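Local coordinates for kelch-like protein 7 (Homo sapiens, PDB 3II7) that serves as the substrate-specific adapter of a CUL3-RBX1 E3 ubiquitin ligase that marks proteins for degradation, its kelch-repeat domain probably recruiting the substrates, at residues 50-64 / 92-106. Residues are numbered along the deposited sequence; the frame is centred on the assembly and turned at random. Where two conformers were deposited one is given.
Sequences ACVFWDNVVYILGGS and RDSLAACAAEGKIYT
Val-52 and Ile-104 meet in the seam between two adjacent blades of the kelch beta-propeller, where the hairpins 50-61 and 96-106 pack face to face; the inner strands 50-54 and 96-100 run nearly parallel, 9° apart. The packing is apolar. In the conformer given, one of two, Val-52 CG1 faces Ile-104 CG2, while the other methyl, CG2, lies anti to the backbone N and points to Ala-99 CB. Ile-104 CG1 sits over one face of the Tyr-59 ring, toward its rim, and Val-57 CG1 covers the opposite face. Further along, Leu-61 CD1 touches both Leu-95 CD1 (3.6 Å) and Thr-106 CG2. Ala-50 CB lies 4.0 Å from Ala-97 CB, consistent with small side chains letting the strands approach closely.

At the hairpin tips, Trp-54 extends with CG opposite its backbone N (chi1 -179°), laying one indole face over the type I' turn of the neighbouring blade, with Gly-102 N 3.3 Å from CZ2. Shortened to an alanine, this residue would probably leave the Gly-102 turn and Ala-99 CB without the ring that packs against them.

Polar contacts frame this core. A water donates to both Cys-51 O and Ala-97 O, bridging the inner strands. In the loops, Gly-63 N bonds Arg-92 O (2.9 Å). In the conformer given, Ser-64 OG, also bonded by Arg-47, donates to Asp-93 OD2, meeting that oxygen on the syn side, 19° out of the carboxylate plane.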
loop_
_atom_site.group_PDB
_atom_site.type_symbol
_atom_site.label_atom_id
_atom_site.label_comp_id
_atom_site.label_asym_id
_atom_site.label_seq_id
_atom_site.Cartn_x
_atom_site.Cartn_y
_atom_site.Cartn_z
ATOM N N ALA A 50 4.235 6.488 2.610
ATOM C CA ALA A 50 2.979 5.891 2.167
ATOM C C ALA A 50 2.240 6.866 1.287
ATOM O O ALA A 50 2.492 8.064 1.340
ATOM C CB ALA A 50 2.104 5.507 3.364
ATOM N N CYS A 51 1.326 6.346 0.463
ATOM C CA CYS A 51 0.500 7.226 -0.358
ATOM C C CYS A 51 -0.944 6.769 -0.351
ATOM O O CYS A 51 -1.233 5.630 0.026
ATOM C CB CYS A 51 1.029 7.338 -1.766
ATOM S SG CYS A 51 0.622 5.987 -2.810
ATOM N N VAL A 52 -1.851 7.669 -0.695
ATOM C CA VAL A 52 -3.259 7.343 -0.717
ATOM C C VAL A 52 -3.951 8.312 -1.666
ATOM O O VAL A 52 -3.545 9.461 -1.778
ATOM C CB VAL A 52 -3.876 7.410 0.740
ATOM C CG1 VAL A 52 -3.395 8.685 1.469
ATOM C CG2 VAL A 52 -5.393 7.332 0.723
ATOM N N PHE A 53 -4.976 7.824 -2.353
ATOM C CA PHE A 53 -5.743 8.650 -3.264
ATOM C C PHE A 53 -7.126 8.938 -2.715
ATOM O O PHE A 53 -7.811 8.019 -2.240
ATOM C CB PHE A 53 -5.870 7.963 -4.605
ATOM C CG PHE A 53 -6.680 8.718 -5.583
ATOM C CD1 PHE A 53 -6.131 9.808 -6.262
ATOM C CD2 PHE A 53 -7.993 8.358 -5.854
ATOM C CE1 PHE A 53 -6.897 10.499 -7.206
ATOM C CE2 PHE A 53 -8.758 9.068 -6.777
ATOM C CZ PHE A 53 -8.217 10.115 -7.449
ATOM N N TRP A 54 -7.545 10.207 -2.785
ATOM C CA TRP A 54 -8.932 10.585 -2.482
ATOM C C TRP A 54 -9.329 11.817 -3.290
ATOM O O TRP A 54 -8.614 12.802 -3.278
ATOM C CB TRP A 54 -9.159 10.869 -0.993
ATOM C CG TRP A 54 -10.566 11.211 -0.719
ATOM C CD1 TRP A 54 -11.080 12.458 -0.512
ATOM C CD2 TRP A 54 -11.682 10.317 -0.736
ATOM N NE1 TRP A 54 -12.437 12.394 -0.374
ATOM C CE2 TRP A 54 -12.836 11.087 -0.495
ATOM C CE3 TRP A 54 -11.814 8.931 -0.909
ATOM C CZ2 TRP A 54 -14.112 10.523 -0.431
ATOM C CZ3 TRP A 54 -13.084 8.367 -0.833
ATOM C CH2 TRP A 54 -14.214 9.164 -0.597
ATOM N N ASP A 55 -10.482 11.738 -3.970
ATOM C CA ASP A 55 -11.110 12.905 -4.633
ATOM C C ASP A 55 -10.099 13.775 -5.397
ATOM O O ASP A 55 -9.870 14.954 -5.096
ATOM C CB ASP A 55 -11.879 13.722 -3.603
ATOM C CG ASP A 55 -12.713 14.825 -4.214
ATOM O OD1 ASP A 55 -13.195 14.692 -5.365
ATOM O OD2 ASP A 55 -12.885 15.835 -3.516
ATOM N N ASN A 56 -9.506 13.144 -6.396
ATOM C CA ASN A 56 -8.574 13.766 -7.343
ATOM C C ASN A 56 -7.176 14.115 -6.817
ATOM O O ASN A 56 -6.383 14.720 -7.564
ATOM C CB ASN A 56 -9.198 14.992 -8.002
ATOM C CG ASN A 56 -10.414 14.643 -8.843
ATOM O OD1 ASN A 56 -10.477 13.559 -9.444
ATOM N ND2 ASN A 56 -11.358 15.565 -8.928
ATOM N N VAL A 57 -6.870 13.707 -5.587
ATOM C CA VAL A 57 -5.588 14.028 -4.954
ATOM C C VAL A 57 -4.861 12.776 -4.461
ATOM O O VAL A 57 -5.456 11.939 -3.732
ATOM C CB VAL A 57 -5.785 15.009 -3.776
ATOM C CG1 VAL A 57 -4.413 15.393 -3.148
ATOM C CG2 VAL A 57 -6.520 16.269 -4.245
ATOM N N VAL A 58 -3.569 12.667 -4.837
ATOM C CA VAL A 58 -2.642 11.684 -4.242
ATOM C C VAL A 58 -1.936 12.374 -3.094
ATOM O O VAL A 58 -1.320 13.433 -3.289
ATOM C CB VAL A 58 -1.595 11.181 -5.222
ATOM C CG1 VAL A 58 -0.621 10.222 -4.514
ATOM C CG2 VAL A 58 -2.238 10.471 -6.466
ATOM N N TYR A 59 -2.059 11.801 -1.892
ATOM C CA TYR A 59 -1.348 12.294 -0.704
ATOM C C TYR A 59 -0.153 11.407 -0.447
ATOM O O TYR A 59 -0.287 10.146 -0.384
ATOM C CB TYR A 59 -2.264 12.265 0.521
ATOM C CG TYR A 59 -3.457 13.169 0.384
ATOM C CD1 TYR A 59 -3.439 14.463 0.896
ATOM C CD2 TYR A 59 -4.591 12.740 -0.256
ATOM C CE1 TYR A 59 -4.533 15.297 0.768
ATOM C CE2 TYR A 59 -5.713 13.551 -0.377
ATOM C CZ TYR A 59 -5.680 14.837 0.129
ATOM O OH TYR A 59 -6.765 15.648 -0.007
ATOM N N ILE A 60 1.015 12.041 -0.314
ATOM C CA ILE A 60 2.264 11.345 0.008
ATOM C C ILE A 60 2.672 11.794 1.395
ATOM O O ILE A 60 2.832 13.015 1.654
ATOM C CB ILE A 60 3.352 11.664 -1.005
ATOM C CG1 ILE A 60 2.967 11.075 -2.363
ATOM C CG2 ILE A 60 4.746 11.067 -0.546
ATOM C CD1 ILE A 60 3.878 11.419 -3.481
ATOM N N LEU A 61 2.780 10.837 2.306
ATOM C CA LEU A 61 2.965 11.170 3.722
ATOM C C LEU A 61 3.906 10.195 4.434
ATOM O O LEU A 61 4.107 9.058 3.987
ATOM C CB LEU A 61 1.585 11.278 4.407
ATOM C CG LEU A 61 0.681 10.052 4.316
ATOM C CD1 LEU A 61 1.050 9.029 5.377
ATOM C CD2 LEU A 61 -0.772 10.475 4.445
ATOM N N GLY A 62 4.506 10.670 5.533
ATOM C CA GLY A 62 5.433 9.867 6.304
ATOM C C GLY A 62 6.769 9.686 5.614
ATOM O O GLY A 62 7.094 10.379 4.614
ATOM N N GLY A 63 7.564 8.771 6.147
ATOM C CA GLY A 63 8.861 8.513 5.614
ATOM C C GLY A 63 9.911 9.523 6.031
ATOM O O GLY A 63 9.663 10.449 6.829
ATOM N N SER A 64 11.093 9.340 5.480
ATOM C CA SER A 64 12.251 10.123 5.886
ATOM C C SER A 64 13.194 10.361 4.729
ATOM O O SER A 64 13.129 9.681 3.703
ATOM C CB SER A 64 12.994 9.390 7.001
ATOM O OG SER A 64 13.372 8.064 6.602
ATOM N N ARG A 92 6.761 9.264 10.953
ATOM C CA ARG A 92 7.172 7.873 11.104
ATOM C C ARG A 92 7.341 7.210 9.740
ATOM O O ARG A 92 6.759 7.657 8.724
ATOM C CB ARG A 92 6.181 7.094 11.950
ATOM C CG ARG A 92 4.786 7.169 11.485
ATOM C CD ARG A 92 3.887 7.051 12.669
ATOM N NE ARG A 92 2.567 6.622 12.309
ATOM C CZ ARG A 92 1.540 7.408 12.057
ATOM N NH1 ARG A 92 1.662 8.717 12.077
ATOM N NH2 ARG A 92 0.358 6.855 11.783
ATOM N N ASP A 93 8.152 6.152 9.743
ATOM C CA ASP A 93 8.479 5.382 8.553
ATOM C C ASP A 93 7.678 4.074 8.550
ATOM O O ASP A 93 7.331 3.561 9.599
ATOM C CB ASP A 93 9.973 5.008 8.568
ATOM C CG ASP A 93 10.905 6.195 8.241
ATOM O OD1 ASP A 93 10.438 7.324 8.104
ATOM O OD2 ASP A 93 12.131 5.965 8.111
ATOM N N SER A 94 7.468 3.539 7.362
ATOM C CA SER A 94 6.862 2.188 7.172
ATOM C C SER A 94 5.425 2.126 7.717
ATOM O O SER A 94 4.933 1.066 8.112
ATOM C CB SER A 94 7.777 1.102 7.778
ATOM O OG SER A 94 9.092 1.176 7.180
ATOM N N LEU A 95 4.778 3.281 7.740
ATOM C CA LEU A 95 3.343 3.391 8.057
ATOM C C LEU A 95 2.535 2.966 6.826
ATOM O O LEU A 95 3.078 2.856 5.728
ATOM C CB LEU A 95 3.006 4.826 8.467
ATOM C CG LEU A 95 2.908 5.915 7.388
ATOM C CD1 LEU A 95 2.571 7.233 8.069
ATOM C CD2 LEU A 95 4.166 6.029 6.540
ATOM N N ALA A 96 1.253 2.700 7.026
ATOM C CA ALA A 96 0.345 2.393 5.955
ATOM C C ALA A 96 -0.727 3.475 5.929
ATOM O O ALA A 96 -0.955 4.168 6.922
ATOM C CB ALA A 96 -0.278 1.017 6.151
ATOM N N ALA A 97 -1.363 3.633 4.780
ATOM C CA ALA A 97 -2.405 4.640 4.612
ATOM C C ALA A 97 -3.489 4.183 3.679
ATOM O O ALA A 97 -3.222 3.424 2.727
ATOM C CB ALA A 97 -1.797 5.989 4.127
ATOM N N CYS A 98 -4.709 4.681 3.909
ATOM C CA CYS A 98 -5.825 4.469 3.022
ATOM C C CYS A 98 -6.843 5.592 3.223
ATOM O O CYS A 98 -6.686 6.404 4.128
ATOM C CB CYS A 98 -6.423 3.070 3.187
ATOM S SG CYS A 98 -7.381 2.855 4.664
ATOM N N ALA A 99 -7.886 5.640 2.389
ATOM C CA ALA A 99 -8.905 6.676 2.519
ATOM C C ALA A 99 -10.277 6.061 2.632
ATOM O O ALA A 99 -10.583 5.048 1.970
ATOM C CB ALA A 99 -8.867 7.595 1.310
ATOM N N ALA A 100 -11.104 6.663 3.476
ATOM C CA ALA A 100 -12.502 6.279 3.590
ATOM C C ALA A 100 -13.345 7.509 3.884
ATOM O O ALA A 100 -13.081 8.217 4.871
ATOM C CB ALA A 100 -12.688 5.222 4.712
ATOM N N GLU A 101 -14.342 7.753 3.029
ATOM C CA GLU A 101 -15.358 8.817 3.251
ATOM C C GLU A 101 -14.750 10.193 3.612
ATOM O O GLU A 101 -15.158 10.840 4.579
ATOM C CB GLU A 101 -16.373 8.360 4.300
ATOM C CG GLU A 101 -17.028 6.998 3.932
ATOM C CD GLU A 101 -18.197 6.600 4.843
ATOM O OE1 GLU A 101 -18.954 7.500 5.266
ATOM O OE2 GLU A 101 -18.358 5.381 5.121
ATOM N N GLY A 102 -13.753 10.607 2.840
ATOM C CA GLY A 102 -13.164 11.954 2.981
ATOM C C GLY A 102 -12.077 12.091 4.025
ATOM O O GLY A 102 -11.498 13.179 4.182
ATOM N N LYS A 103 -11.763 11.000 4.726
ATOM C CA LYS A 103 -10.666 10.992 5.667
ATOM C C LYS A 103 -9.497 10.123 5.164
ATOM O O LYS A 103 -9.708 9.046 4.578
ATOM C CB LYS A 103 -11.118 10.486 7.025
ATOM C CG LYS A 103 -11.996 11.488 7.787
ATOM C CD LYS A 103 -13.458 11.304 7.509
ATOM C CE LYS A 103 -14.314 12.038 8.545
ATOM N NZ LYS A 103 -15.757 11.799 8.306
ATOM N N ILE A 104 -8.285 10.604 5.394
ATOM C CA ILE A 104 -7.069 9.845 5.119
ATOM C C ILE A 104 -6.564 9.255 6.421
ATOM O O ILE A 104 -6.186 9.995 7.324
ATOM C CB ILE A 104 -5.950 10.750 4.549
ATOM C CG1 ILE A 104 -6.429 11.537 3.318
ATOM C CG2 ILE A 104 -4.727 9.934 4.248
ATOM C CD1 ILE A 104 -7.049 10.749 2.269
ATOM N N TYR A 105 -6.521 7.933 6.499
ATOM C CA TYR A 105 -6.054 7.229 7.680
ATOM C C TYR A 105 -4.610 6.782 7.522
ATOM O O TYR A 105 -4.180 6.386 6.432
ATOM C CB TYR A 105 -6.943 6.015 7.982
ATOM C CG TYR A 105 -8.374 6.362 8.315
ATOM C CD1 TYR A 105 -8.792 6.487 9.629
ATOM C CD2 TYR A 105 -9.319 6.543 7.306
ATOM C CE1 TYR A 105 -10.095 6.803 9.945
ATOM C CE2 TYR A 105 -10.655 6.862 7.622
ATOM C CZ TYR A 105 -11.016 6.987 8.951
ATOM O OH TYR A 105 -12.318 7.295 9.274
ATOM N N THR A 106 -3.870 6.905 8.618
ATOM C CA THR A 106 -2.464 6.465 8.688
ATOM C C THR A 106 -2.290 5.597 9.892
ATOM O O THR A 106 -2.769 5.936 10.972
ATOM C CB THR A 106 -1.483 7.675 8.708
ATOM O OG1 THR A 106 -1.647 8.438 9.893
ATOM C CG2 THR A 106 -1.723 8.589 7.482
HETATM O O HOH W 1 -3.632 3.630 -0.416
HETATM O O HOH W 2 7.562 11.000 8.538
#